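Local coordinates for protein dihydropteroate synthase (Mycobacterium smegmatis, PDB 6OMZ) that probably catalyses the condensation of para-aminobenzoate with 6-hydroxymethyl-7,8-dihydropterin diphosphate to 7,8-dihydropteroate, a precursor of folates, at residues H50-V55 / A93-T98; L145-S150 / P160-V165; E172-V177 / V216-P221; V224-K229 / A254-L259. The protein carries 1 engineered substitution. All coordinates share one frame; numbering follows the deposited sequence.

Interaction 1 of 4, residues H50-V55 / A93-T98. With EDO (1,2-ethanediol), chain L.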
loop_
_atom_site.group_PDB
_atom_site.type_symbol
_atom_site.label_atom_id
_atom_site.label_comp_id
_atom_site.label_asym_id
_atom_site.label_seq_id
_atom_site.Cartn_x
_atom_site.Cartn_y
_atom_site.Cartn_z
ATOM N N HIS A 50 -1.040 2.219 17.866
ATOM C CA HIS A 50 -1.205 2.927 16.600
ATOM C C HIS A 50 -2.263 2.248 15.731
ATOM O O HIS A 50 -3.198 2.896 15.245
ATOM C CB HIS A 50 0.143 2.996 15.874
ATOM C CG HIS A 50 0.132 3.861 14.653
ATOM N ND1 HIS A 50 1.148 3.847 13.725
ATOM C CD2 HIS A 50 -0.765 4.776 14.214
ATOM C CE1 HIS A 50 0.877 4.709 12.763
ATOM N NE2 HIS A 50 -0.274 5.292 13.040
ATOM N N GLY A 51 -2.145 0.933 15.559
ATOM C CA GLY A 51 -3.136 0.195 14.786
ATOM C C GLY A 51 -4.531 0.279 15.380
ATOM O O GLY A 51 -5.511 0.465 14.655
ATOM N N LEU A 52 -4.641 0.155 16.704
ATOM C CA LEU A 52 -5.948 0.308 17.346
ATOM C C LEU A 52 -6.541 1.687 17.079
ATOM O O LEU A 52 -7.760 1.826 16.882
ATOM C CB LEU A 52 -5.817 0.067 18.848
ATOM C CG LEU A 52 -5.466 -1.351 19.299
ATOM C CD1 LEU A 52 -5.299 -1.380 20.805
ATOM C CD2 LEU A 52 -6.559 -2.326 18.865
ATOM N N ALA A 53 -5.695 2.724 17.081
ATOM C CA ALA A 53 -6.178 4.082 16.845
ATOM C C ALA A 53 -6.645 4.264 15.403
ATOM O O ALA A 53 -7.599 5.008 15.140
ATOM C CB ALA A 53 -5.081 5.091 17.172
ATOM N N LEU A 54 -5.957 3.629 14.454
ATOM C CA LEU A 54 -6.378 3.710 13.060
ATOM C C LEU A 54 -7.695 2.979 12.841
ATOM O O LEU A 54 -8.542 3.431 12.059
ATOM C CB LEU A 54 -5.291 3.136 12.154
ATOM C CG LEU A 54 -3.940 3.852 12.199
ATOM C CD1 LEU A 54 -3.012 3.231 11.161
ATOM C CD2 LEU A 54 -4.108 5.353 11.942
ATOM N N VAL A 55 -7.891 1.852 13.522
ATOM C CA VAL A 55 -9.177 1.156 13.431
ATOM C C VAL A 55 -10.289 2.020 14.024
ATOM O O VAL A 55 -11.380 2.148 13.450
ATOM C CB VAL A 55 -9.094 -0.219 14.122
ATOM C CG1 VAL A 55 -10.486 -0.838 14.246
ATOM C CG2 VAL A 55 -8.175 -1.155 13.348
ATOM N N ALA A 93 -4.511 -9.009 15.552
ATOM C CA ALA A 93 -5.386 -10.075 15.079
ATOM C C ALA A 93 -6.265 -10.605 16.201
ATOM O O ALA A 93 -7.414 -10.984 15.957
ATOM C CB ALA A 93 -4.554 -11.207 14.466
ATOM N N ALA A 94 -5.756 -10.619 17.437
ATOM C CA ALA A 94 -6.560 -11.066 18.573
ATOM C C ALA A 94 -7.757 -10.159 18.837
ATOM O O ALA A 94 -8.683 -10.572 19.543
ATOM C CB ALA A 94 -5.699 -11.153 19.836
ATOM N N GLN A 95 -7.760 -8.935 18.302
ATOM C CA GLN A 95 -8.926 -8.057 18.368
ATOM C C GLN A 95 -9.823 -8.167 17.138
ATOM O O GLN A 95 -10.741 -7.356 16.985
ATOM C CB GLN A 95 -8.497 -6.594 18.548
ATOM C CG GLN A 95 -7.530 -6.358 19.697
ATOM C CD GLN A 95 -8.136 -6.690 21.039
ATOM O OE1 GLN A 95 -9.328 -6.479 21.265
ATOM N NE2 GLN A 95 -7.319 -7.218 21.940
ATOM N N GLY A 96 -9.588 -9.143 16.264
ATOM C CA GLY A 96 -10.451 -9.326 15.109
ATOM C C GLY A 96 -10.195 -8.368 13.966
ATOM O O GLY A 96 -11.067 -8.195 13.101
ATOM N N ILE A 97 -9.040 -7.736 13.949
ATOM C CA ILE A 97 -8.690 -6.761 12.918
ATOM C C ILE A 97 -8.179 -7.488 11.685
ATOM O O ILE A 97 -7.439 -8.473 11.792
ATOM C CB ILE A 97 -7.645 -5.777 13.471
ATOM C CG1 ILE A 97 -8.264 -4.974 14.623
ATOM C CG2 ILE A 97 -7.093 -4.858 12.364
ATOM C CD1 ILE A 97 -7.285 -4.169 15.434
ATOM N N THR A 98 -8.573 -7.005 10.503
ATOM C CA THR A 98 -8.031 -7.524 9.251
ATOM C C THR A 98 -6.687 -6.873 8.965
ATOM O O THR A 98 -6.584 -5.642 8.921
ATOM C CB THR A 98 -8.984 -7.242 8.089
ATOM O OG1 THR A 98 -10.254 -7.848 8.350
ATOM C CG2 THR A 98 -8.399 -7.788 6.792
HETATM C C1 EDO L . -10.446 -3.577 11.177
HETATM O O1 EDO L . -10.157 -4.712 10.354
HETATM C C2 EDO L . -11.960 -3.428 11.271
HETATM O O2 EDO L . -12.509 -4.699 11.627
#
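V55 and L52, one helical turn apart on helix 44-56, meet the single side chain of I97. The tight part is a cluster of three methyl groups: I97 CD1 lies 3.8 Å from V55 CG2 and 4.0 Å from L52 CD2. The I97 side chain runs roughly at right angles to that of L52. I97 CG1 stands anti to its carbonyl carbon (chi1 -64°), and the extended end of the chain carries CD1 to the helix. I62 of strand 61-65 also touches both V55 and I97, while L92 of helix 78-93 touches L52 and I97. Toward solvent the fit becomes looser. The aliphatic part of exposed Q95 only grazes the leucine, Q95 CG to L52 CD2 at 4.2 Å, and no polar pair joins the two segments. Next to V55 and I97 sits an ethanediol, probably from the crystallisation liquor; its O1 accepts a nearly straight hydrogen bond from T98 N (2.8 Å, 167°), and it is also hydrogen-bonded to Q60 O. The type I turn A93-G96, closed by G96 N on A93 O, leads helix 78-93 into strand 98-102. This is an alpha-to-beta turn of a TIM barrel, resting on a helix of the outer layer.

Interaction 2 of 4, residues L145-S150 / P160-V165; sequences LMHWRS and PGYRDV. With PMM (pterin-6-yl-methyl-monophosphate), chain D; EDO (1,2-ethanediol), chain K; EDO (1,2-ethanediol), chain M; DMS (dimethyl sulfoxide), chain C.
R149 and P160 bring the two backbones closest, CA to CA at 7.7 Å, where the chain leaving strand 143-146 is met by the returning end of the same loop. R149 reaches across with CG anti to its backbone N (chi1 -171°) and a bend at chi3. Its CD touches P160 CG at 4.0 Å, and its guanidinium passes Y162, whose CE1 lies 3.7 Å above the guanidinium plane, over the centre. The two planes are 51° apart, so this is an inclined approach and not a parallel stack. V165 CG2 sits 3.8 Å above one face of the Y162 ring. Water completes the join: one molecule accepts from R149 N at 2.9 Å and donates to Y162 OH at 2.7 Å. Y162 OH is also hydrogen-bonded to A199 O. At the strand end M146 SD lies 3.5 Å from N3 of the bound pterin-6-yl-methyl-monophosphate, so this loop starts in the ligand pocket. Helix 165-182 follows directly: its E168 and E172 form salt bridges with R149 NH2, E172 OE1 is hydrogen-bonded to H147 NE2, and H147 packs on V169 and L173 beside strand 190-193.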
loop_
_atom_site.group_PDB
_atom_site.type_symbol
_atom_site.label_atom_id
_atom_site.label_comp_id
_atom_site.label_asym_id
_atom_site.label_seq_id
_atom_site.Cartn_x
_atom_site.Cartn_y
_atom_site.Cartn_z
ATOM N N LEU A 145 -0.429 -7.186 -5.605
ATOM C CA LEU A 145 0.732 -7.078 -6.483
ATOM C C LEU A 145 0.926 -5.611 -6.860
ATOM O O LEU A 145 0.161 -5.068 -7.659
ATOM C CB LEU A 145 0.537 -7.929 -7.738
ATOM C CG LEU A 145 0.256 -9.417 -7.511
ATOM C CD1 LEU A 145 -0.295 -10.048 -8.781
ATOM C CD2 LEU A 145 1.533 -10.130 -7.068
ATOM N N MET A 146 1.954 -4.973 -6.304
ATOM C CA MET A 146 2.260 -3.592 -6.651
ATOM C C MET A 146 3.222 -3.528 -7.829
ATOM O O MET A 146 4.109 -4.373 -7.977
ATOM C CB MET A 146 2.872 -2.847 -5.463
ATOM C CG MET A 146 2.701 -1.336 -5.559
ATOM S SD MET A 146 3.813 -0.428 -4.451
ATOM C CE MET A 146 5.354 -0.597 -5.366
ATOM N N HIS A 147 3.056 -2.505 -8.661
ATOM C CA HIS A 147 3.918 -2.326 -9.826
ATOM C C HIS A 147 5.185 -1.570 -9.444
ATOM O O HIS A 147 5.121 -0.422 -8.997
ATOM C CB HIS A 147 3.221 -1.568 -10.949
ATOM C CG HIS A 147 4.079 -1.437 -12.164
ATOM N ND1 HIS A 147 5.027 -0.447 -12.301
ATOM C CD2 HIS A 147 4.178 -2.215 -13.270
ATOM C CE1 HIS A 147 5.659 -0.606 -13.450
ATOM N NE2 HIS A 147 5.162 -1.670 -14.059
ATOM N N TRP A 148 6.337 -2.178 -9.698
ATOM C CA TRP A 148 7.602 -1.483 -9.478
ATOM C C TRP A 148 8.610 -2.100 -10.434
ATOM O O TRP A 148 9.057 -3.227 -10.206
ATOM C CB TRP A 148 8.053 -1.622 -8.027
ATOM C CG TRP A 148 9.340 -0.927 -7.690
ATOM C CD1 TRP A 148 10.102 -0.138 -8.514
ATOM C CD2 TRP A 148 10.006 -0.949 -6.429
ATOM N NE1 TRP A 148 11.202 0.326 -7.837
ATOM C CE2 TRP A 148 11.173 -0.162 -6.557
ATOM C CE3 TRP A 148 9.732 -1.561 -5.196
ATOM C CZ2 TRP A 148 12.064 0.039 -5.493
ATOM C CZ3 TRP A 148 10.627 -1.373 -4.143
ATOM C CH2 TRP A 148 11.776 -0.577 -4.300
ATOM N N ARG A 149 8.960 -1.389 -11.504
ATOM C CA ARG A 149 9.899 -1.930 -12.480
ATOM C C ARG A 149 11.298 -1.592 -11.990
ATOM O O ARG A 149 11.682 -0.419 -11.935
ATOM C CB ARG A 149 9.654 -1.382 -13.883
ATOM C CG ARG A 149 10.494 -2.134 -14.932
ATOM C CD ARG A 149 10.468 -1.462 -16.302
ATOM N NE ARG A 149 9.140 -1.487 -16.913
ATOM C CZ ARG A 149 8.815 -0.781 -17.991
ATOM N NH1 ARG A 149 9.723 -0.004 -18.569
ATOM N NH2 ARG A 149 7.589 -0.848 -18.490
ATOM N N SER A 150 12.056 -2.624 -11.624
ATOM C CA SER A 150 13.297 -2.469 -10.898
ATOM C C SER A 150 14.296 -3.501 -11.432
ATOM O O SER A 150 14.624 -4.487 -10.775
ATOM C CB SER A 150 13.065 -2.625 -9.394
ATOM O OG SER A 150 14.197 -2.214 -8.654
ATOM N N PRO A 160 12.748 4.235 -15.391
ATOM C CA PRO A 160 13.039 3.693 -16.720
ATOM C C PRO A 160 12.376 4.527 -17.809
ATOM O O PRO A 160 11.629 5.465 -17.548
ATOM C CB PRO A 160 12.447 2.283 -16.660
ATOM C CG PRO A 160 11.322 2.392 -15.678
ATOM C CD PRO A 160 11.698 3.467 -14.692
ATOM N N GLY A 161 12.714 4.189 -19.047
ATOM C CA GLY A 161 12.062 4.795 -20.183
ATOM C C GLY A 161 10.792 4.053 -20.541
ATOM O O GLY A 161 10.841 2.963 -21.121
ATOM N N TYR A 162 9.648 4.617 -20.168
ATOM C CA TYR A 162 8.360 4.116 -20.634
ATOM C C TYR A 162 8.001 4.763 -21.965
ATOM O O TYR A 162 8.091 5.986 -22.102
ATOM C CB TYR A 162 7.257 4.439 -19.629
ATOM C CG TYR A 162 7.528 4.017 -18.204
ATOM C CD1 TYR A 162 7.220 2.730 -17.763
ATOM C CD2 TYR A 162 8.065 4.913 -17.292
ATOM C CE1 TYR A 162 7.460 2.351 -16.433
ATOM C CE2 TYR A 162 8.298 4.546 -15.973
ATOM C CZ TYR A 162 7.995 3.268 -15.554
ATOM O OH TYR A 162 8.238 2.922 -14.238
ATOM N N ARG A 163 7.555 3.955 -22.931
ATOM C CA ARG A 163 6.896 4.541 -24.096
ATOM C C ARG A 163 5.513 5.055 -23.713
ATOM O O ARG A 163 5.054 6.082 -24.228
ATOM C CB ARG A 163 6.760 3.525 -25.236
ATOM C CG ARG A 163 8.034 2.865 -25.757
ATOM C CD ARG A 163 8.869 3.767 -26.636
ATOM N NE ARG A 163 8.147 4.340 -27.770
ATOM C CZ ARG A 163 8.711 5.117 -28.689
ATOM N NH1 ARG A 163 10.006 5.386 -28.615
ATOM N NH2 ARG A 163 7.990 5.623 -29.691
ATOM N N ASP A 164 4.831 4.331 -22.822
ATOM C CA ASP A 164 3.461 4.638 -22.413
ATOM C C ASP A 164 3.299 4.061 -21.006
ATOM O O ASP A 164 2.958 2.886 -20.845
ATOM C CB ASP A 164 2.456 4.045 -23.394
ATOM C CG ASP A 164 0.998 4.394 -23.048
ATOM O OD1 ASP A 164 0.685 4.633 -21.867
ATOM O OD2 ASP A 164 0.163 4.415 -23.983
ATOM N N VAL A 165 3.537 4.902 -19.991
ATOM C CA VAL A 165 3.552 4.382 -18.624
ATOM C C VAL A 165 2.202 3.759 -18.265
ATOM O O VAL A 165 2.149 2.757 -17.541
ATOM C CB VAL A 165 3.958 5.473 -17.608
ATOM C CG1 VAL A 165 2.880 6.558 -17.496
ATOM C CG2 VAL A 165 4.213 4.841 -16.232
HETATM N N5 PMM D . 3.945 2.425 -0.619
HETATM C C6 PMM D . 4.843 2.111 0.334
HETATM C C7 PMM D . 4.818 0.870 0.947
HETATM N N8 PMM D . 3.955 -0.106 0.643
HETATM N N1 PMM D . 2.244 -0.822 -0.661
HETATM C C2 PMM D . 1.372 -0.613 -1.644
HETATM N N2 PMM D . 0.569 -1.605 -2.038
HETATM N N3 PMM D . 1.268 0.576 -2.309
HETATM C C4 PMM D . 2.045 1.689 -2.064
HETATM O O4 PMM D . 1.872 2.730 -2.690
HETATM C C4A PMM D . 3.046 1.499 -0.993
HETATM C C8A PMM D . 3.087 0.214 -0.326
HETATM C C9 PMM D . 5.924 3.116 0.605
HETATM O O10 PMM D . 5.354 4.282 1.256
HETATM P PA PMM D . 5.241 4.566 2.859
HETATM O O1P PMM D . 4.529 5.864 2.970
HETATM O O2P PMM D . 4.453 3.429 3.512
HETATM O O3P PMM D . 6.647 4.607 3.442
HETATM C C1 EDO K . 5.354 -6.149 -10.474
HETATM O O1 EDO K . 6.066 -5.160 -9.715
HETATM C C2 EDO K . 5.225 -5.682 -11.918
HETATM O O2 EDO K . 6.524 -5.367 -12.434
HETATM C C1 EDO M . 14.211 0.283 -19.938
HETATM O O1 EDO M . 14.024 1.698 -20.059
HETATM C C2 EDO M . 13.028 -0.347 -19.206
HETATM O O2 EDO M . 11.920 -0.514 -20.101
HETATM S S DMS C . 12.044 -4.773 -6.102
HETATM O O DMS C . 12.797 -3.496 -6.292
HETATM C C1 DMS C . 12.230 -5.791 -7.592
HETATM C C2 DMS C . 12.975 -5.809 -4.941
HETATM O O HOH W 1 8.095 1.349 -12.035
HETATM O O HOH W 2 9.484 0.526 -21.894
#

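Interaction 3 of 4, residues E172-V177 / V216-P221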
loop_
_atom_site.group_PDB
_atom_site.type_symbol
_atom_site.label_atom_id
_atom_site.label_comp_id
_atom_site.label_asym_id
_atom_site.label_seq_id
_atom_site.Cartn_x
_atom_site.Cartn_y
_atom_site.Cartn_z
ATOM N N GLU A 172 2.166 -4.964 -17.245
ATOM C CA GLU A 172 3.043 -5.678 -16.327
ATOM C C GLU A 172 2.285 -6.172 -15.106
ATOM O O GLU A 172 2.573 -7.264 -14.599
ATOM C CB GLU A 172 4.218 -4.790 -15.932
ATOM C CG GLU A 172 5.358 -4.910 -16.937
ATOM C CD GLU A 172 6.132 -3.631 -17.140
ATOM O OE1 GLU A 172 6.538 -3.000 -16.147
ATOM O OE2 GLU A 172 6.346 -3.260 -18.315
ATOM N N LEU A 173 1.313 -5.389 -14.617
ATOM C CA LEU A 173 0.476 -5.878 -13.526
ATOM C C LEU A 173 -0.281 -7.128 -13.939
ATOM O O LEU A 173 -0.352 -8.097 -13.175
ATOM C CB LEU A 173 -0.506 -4.795 -13.068
ATOM C CG LEU A 173 0.111 -3.682 -12.229
ATOM C CD1 LEU A 173 -0.891 -2.551 -12.003
ATOM C CD2 LEU A 173 0.553 -4.272 -10.895
ATOM N N LEU A 174 -0.844 -7.134 -15.151
ATOM C CA LEU A 174 -1.611 -8.292 -15.586
ATOM C C LEU A 174 -0.707 -9.489 -15.854
ATOM O O LEU A 174 -1.137 -10.634 -15.684
ATOM C CB LEU A 174 -2.446 -7.948 -16.827
ATOM C CG LEU A 174 -3.537 -6.884 -16.603
ATOM C CD1 LEU A 174 -4.409 -6.713 -17.842
ATOM C CD2 LEU A 174 -4.392 -7.226 -15.384
ATOM N N ALA A 175 0.540 -9.252 -16.266
ATOM C CA ALA A 175 1.488 -10.351 -16.390
ATOM C C ALA A 175 1.817 -10.941 -15.026
ATOM O O ALA A 175 1.994 -12.157 -14.899
ATOM C CB ALA A 175 2.762 -9.887 -17.095
ATOM N N ALA A 176 1.897 -10.096 -13.996
ATOM C CA ALA A 176 2.091 -10.601 -12.640
ATOM C C ALA A 176 0.887 -11.416 -12.184
ATOM O O ALA A 176 1.045 -12.475 -11.563
ATOM C CB ALA A 176 2.355 -9.440 -11.676
ATOM N N VAL A 177 -0.322 -10.935 -12.492
ATOM C CA VAL A 177 -1.545 -11.692 -12.225
ATOM C C VAL A 177 -1.484 -13.064 -12.895
ATOM O O VAL A 177 -1.767 -14.094 -12.268
ATOM C CB VAL A 177 -2.777 -10.891 -12.691
ATOM C CG1 VAL A 177 -4.003 -11.786 -12.763
ATOM C CG2 VAL A 177 -3.029 -9.690 -11.773
ATOM N N VAL A 216 -9.164 -0.105 -13.193
ATOM C CA VAL A 216 -10.334 -0.693 -12.542
ATOM C C VAL A 216 -11.093 -1.589 -13.517
ATOM O O VAL A 216 -11.602 -2.659 -13.150
ATOM C CB VAL A 216 -11.224 0.429 -11.968
ATOM C CG1 VAL A 216 -12.559 -0.126 -11.483
ATOM C CG2 VAL A 216 -10.482 1.140 -10.830
ATOM N N ALA A 217 -11.146 -1.188 -14.784
ATOM C CA ALA A 217 -11.870 -1.954 -15.789
ATOM C C ALA A 217 -11.245 -3.318 -16.077
ATOM O O ALA A 217 -11.874 -4.124 -16.770
ATOM C CB ALA A 217 -11.975 -1.149 -17.088
ATOM N N THR A 218 -10.049 -3.614 -15.559
ATOM C CA THR A 218 -9.516 -4.971 -15.712
ATOM C C THR A 218 -10.369 -6.006 -14.990
ATOM O O THR A 218 -10.269 -7.197 -15.301
ATOM C CB THR A 218 -8.078 -5.082 -15.184
ATOM O OG1 THR A 218 -8.073 -4.900 -13.760
ATOM C CG2 THR A 218 -7.149 -4.058 -15.846
ATOM N N GLY A 219 -11.216 -5.580 -14.055
ATOM C CA GLY A 219 -11.905 -6.493 -13.172
ATOM C C GLY A 219 -11.095 -6.969 -11.982
ATOM O O GLY A 219 -11.635 -7.698 -11.136
ATOM N N VAL A 220 -9.813 -6.620 -11.900
ATOM C CA VAL A 220 -8.982 -6.940 -10.742
ATOM C C VAL A 220 -9.092 -5.777 -9.766
ATOM O O VAL A 220 -8.926 -4.622 -10.185
ATOM C CB VAL A 220 -7.515 -7.180 -11.144
ATOM C CG1 VAL A 220 -6.702 -7.648 -9.933
ATOM C CG2 VAL A 220 -7.435 -8.198 -12.290
ATOM N N PRO A 221 -9.386 -6.021 -8.482
ATOM C CA PRO A 221 -9.460 -4.913 -7.513
ATOM C C PRO A 221 -8.180 -4.094 -7.509
ATOM O O PRO A 221 -7.077 -4.639 -7.603
ATOM C CB PRO A 221 -9.668 -5.621 -6.172
ATOM C CG PRO A 221 -10.308 -6.928 -6.538
ATOM C CD PRO A 221 -9.748 -7.318 -7.881
#
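L174 makes every close contact here with one methyl: CD2 lies 4.2 Å from T218 CG2 and 4.4 Å from V220 CG2, so the closest approach is through a single carbon. This is outer-layer packing in the TIM barrel, between helix 165-182 and the alpha-to-beta turn that leads from helix 212-216 into strand 223-224. One turn further along the helix, V177 adds a looser fringe, its side chain no nearer than 4.6 Å to the turn. Strand 190-193 lies beneath both parts: I192 touches V177, T218 and V220. The bonds that shape the turn lie within it and to L215. V216-G219 is a type I beta turn, and G219 leaves the helical path at positive phi (82°), a conformation that suits glycine. T218 OG1, hydrogen-bonded also to L215 O, lies beside both the backbone N and the carbonyl carbon (chi1 67°). From there it accepts V220 N at 3.1 Å and 161°, forming an ST turn.

Interaction 4 of 4, residues V224-K229 / A254-L259; sequences VGASRK and AVISVL. With PMM (pterin-6-yl-methyl-monophosphate), chain D.
A226 and I256 meet without any flat side chain between them; the flat group is the bound pterin beyond segment 224-229, with M146 SD over one face and K229 NZ at its O4 edge, near the ring plane. G225, without a side chain, lets O4 come close to its backbone, 3.3 Å from G225 O. K229 is modelled in two conformers; in one of them NZ donates to the pterin O4 and to G225 O, each at 2.6 Å, so these bonds may not be held all the time. There NZ stands tilted 33° from the plane of the G225 carbonyl, and L196 O is a further acceptor. The contact with the helix is apolar and buried: A226 CB is held in the fork of I256, 3.7 Å from CD1 and 3.8 Å from CG2. V224 CG1 adds a wider touch to I256 CG2 at 4.4 Å. The type II turn A226-K229, closed by K229 N on A226 O, brings the lysine round to the ligand, so this contact backs a wall of the pterin pocket. F231 of helix 230-235 touches both A226 and I256. Helix 250-262 rests through S257 on strand 267-270, the neighbour of strand 223-224, and through A254 and V258 on helix 273-287.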
loop_
_atom_site.group_PDB
_atom_site.type_symbol
_atom_site.label_atom_id
_atom_site.label_comp_id
_atom_site.label_asym_id
_atom_site.label_seq_id
_atom_site.Cartn_x
_atom_site.Cartn_y
_atom_site.Cartn_z
ATOM N N VAL A 224 -4.769 1.921 -4.325
ATOM C CA VAL A 224 -3.992 3.122 -4.637
ATOM C C VAL A 224 -3.211 3.549 -3.398
ATOM O O VAL A 224 -3.791 3.689 -2.313
ATOM C CB VAL A 224 -4.909 4.271 -5.107
ATOM C CG1 VAL A 224 -4.128 5.565 -5.223
ATOM C CG2 VAL A 224 -5.567 3.910 -6.427
ATOM N N GLY A 225 -1.908 3.786 -3.563
ATOM C CA GLY A 225 -1.122 4.341 -2.474
ATOM C C GLY A 225 -0.439 5.640 -2.857
ATOM O O GLY A 225 0.632 5.631 -3.474
ATOM N N ALA A 226 -1.058 6.770 -2.518
ATOM C CA ALA A 226 -0.473 8.076 -2.810
ATOM C C ALA A 226 0.045 8.793 -1.570
ATOM O O ALA A 226 0.775 9.783 -1.701
ATOM C CB ALA A 226 -1.502 8.976 -3.504
ATOM N N SER A 227 -0.298 8.304 -0.386
ATOM C CA SER A 227 -0.155 9.037 0.872
ATOM C C SER A 227 1.247 9.588 1.072
ATOM O O SER A 227 2.216 8.830 1.165
ATOM C CB SER A 227 -0.531 8.101 2.025
ATOM O OG SER A 227 -0.401 8.754 3.281
ATOM N N ARG A 228 1.346 10.918 1.141
ATOM C CA ARG A 228 2.570 11.644 1.472
ATOM C C ARG A 228 3.691 11.447 0.458
ATOM O O ARG A 228 4.831 11.822 0.733
ATOM C CB ARG A 228 3.075 11.259 2.867
ATOM C CG ARG A 228 2.017 11.460 3.951
ATOM C CD ARG A 228 2.426 10.813 5.278
ATOM N NE ARG A 228 3.616 11.399 5.872
ATOM C CZ ARG A 228 3.597 12.372 6.782
ATOM N NH1 ARG A 228 2.442 12.892 7.181
ATOM N NH2 ARG A 228 4.734 12.832 7.288
ATOM N N LYS A 229 3.409 10.886 -0.706
ATOM C CA LYS A 229 4.465 10.556 -1.655
ATOM C C LYS A 229 5.088 11.817 -2.258
ATOM O O LYS A 229 4.521 12.917 -2.210
ATOM C CB LYS A 229 3.923 9.643 -2.755
ATOM C CG LYS A 229 3.492 8.266 -2.237
ATOM C CD LYS A 229 4.173 7.147 -2.998
ATOM C CE LYS A 229 3.899 5.786 -2.361
ATOM N NZ LYS A 229 3.166 4.890 -3.283
ATOM N N ALA A 254 -5.960 13.060 1.052
ATOM C CA ALA A 254 -7.368 12.765 1.293
ATOM C C ALA A 254 -8.216 13.026 0.054
ATOM O O ALA A 254 -9.187 12.301 -0.203
ATOM C CB ALA A 254 -7.872 13.597 2.476
ATOM N N VAL A 255 -7.891 14.077 -0.705
ATOM C CA VAL A 255 -8.597 14.333 -1.959
ATOM C C VAL A 255 -8.374 13.186 -2.942
ATOM O O VAL A 255 -9.304 12.756 -3.635
ATOM C CB VAL A 255 -8.171 15.691 -2.550
ATOM C CG1 VAL A 255 -8.806 15.898 -3.926
ATOM C CG2 VAL A 255 -8.572 16.817 -1.600
ATOM N N ILE A 256 -7.148 12.657 -3.010
ATOM C CA ILE A 256 -6.902 11.501 -3.865
ATOM C C ILE A 256 -7.757 10.312 -3.427
ATOM O O ILE A 256 -8.294 9.584 -4.267
ATOM C CB ILE A 256 -5.399 11.169 -3.881
ATOM C CG1 ILE A 256 -4.684 12.204 -4.765
ATOM C CG2 ILE A 256 -5.149 9.733 -4.369
ATOM C CD1 ILE A 256 -3.178 12.061 -4.817
ATOM N N SER A 257 -7.922 10.109 -2.115
ATOM C CA SER A 257 -8.804 9.025 -1.672
ATOM C C SER A 257 -10.209 9.190 -2.246
ATOM O O SER A 257 -10.814 8.220 -2.719
ATOM C CB SER A 257 -8.865 8.958 -0.148
ATOM O OG SER A 257 -7.636 8.514 0.407
ATOM N N VAL A 258 -10.726 10.419 -2.245
ATOM C CA VAL A 258 -12.068 10.676 -2.766
ATOM C C VAL A 258 -12.130 10.430 -4.272
ATOM O O VAL A 258 -13.068 9.798 -4.777
ATOM C CB VAL A 258 -12.507 12.104 -2.401
ATOM C CG1 VAL A 258 -13.702 12.544 -3.266
ATOM C CG2 VAL A 258 -12.885 12.147 -0.940
ATOM N N LEU A 259 -11.151 10.948 -5.023
ATOM C CA LEU A 259 -11.183 10.766 -6.473
ATOM C C LEU A 259 -10.952 9.306 -6.834
ATOM O O LEU A 259 -11.576 8.780 -7.764
ATOM C CB LEU A 259 -10.146 11.673 -7.146
ATOM C CG LEU A 259 -10.431 13.181 -7.059
ATOM C CD1 LEU A 259 -9.291 13.995 -7.651
ATOM C CD2 LEU A 259 -11.741 13.535 -7.764
HETATM N N5 PMM D . 3.945 2.425 -0.619
HETATM C C6 PMM D . 4.843 2.111 0.334
HETATM C C7 PMM D . 4.818 0.870 0.947
HETATM N N8 PMM D . 3.955 -0.106 0.643
HETATM N N1 PMM D . 2.244 -0.822 -0.661
HETATM C C2 PMM D . 1.372 -0.613 -1.644
HETATM N N2 PMM D . 0.569 -1.605 -2.038
HETATM N N3 PMM D . 1.268 0.576 -2.309
HETATM C C4 PMM D . 2.045 1.689 -2.064
HETATM O O4 PMM D . 1.872 2.730 -2.690
HETATM C C4A PMM D . 3.046 1.499 -0.993
HETATM C C8A PMM D . 3.087 0.214 -0.326
HETATM C C9 PMM D . 5.924 3.116 0.605
HETATM O O10 PMM D . 5.354 4.282 1.256
HETATM P PA PMM D . 5.241 4.566 2.859
HETATM O O1P PMM D . 4.529 5.864 2.970
HETATM O O2P PMM D . 4.453 3.429 3.512
HETATM O O3P PMM D . 6.647 4.607 3.442
#

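Overall arrangement
From the N terminus the four contacts follow in series; none nests inside or crosses another. Interaction 1 closes a loop running from helix 44-56 through strand 61-65 and helix 78-93. Interaction 2 closes the short loop between strand 143-146 and helix 165-182. Interactions 1 and 2 lie on opposite sides of the chain's centre, their own centres about 33 Å apart. Interaction 3 joins helix 165-182 to the turn before strand 223-224 and touches interaction 2 through E172. Its second segment runs on almost directly into interaction 4, which spans helix 230-235 to reach helix 250-262. Interactions 2 and 4 both contact the bound pterin at the C-terminal end of the barrel strands, whereas 1 and 3 tie outer helices to alpha-to-beta turns.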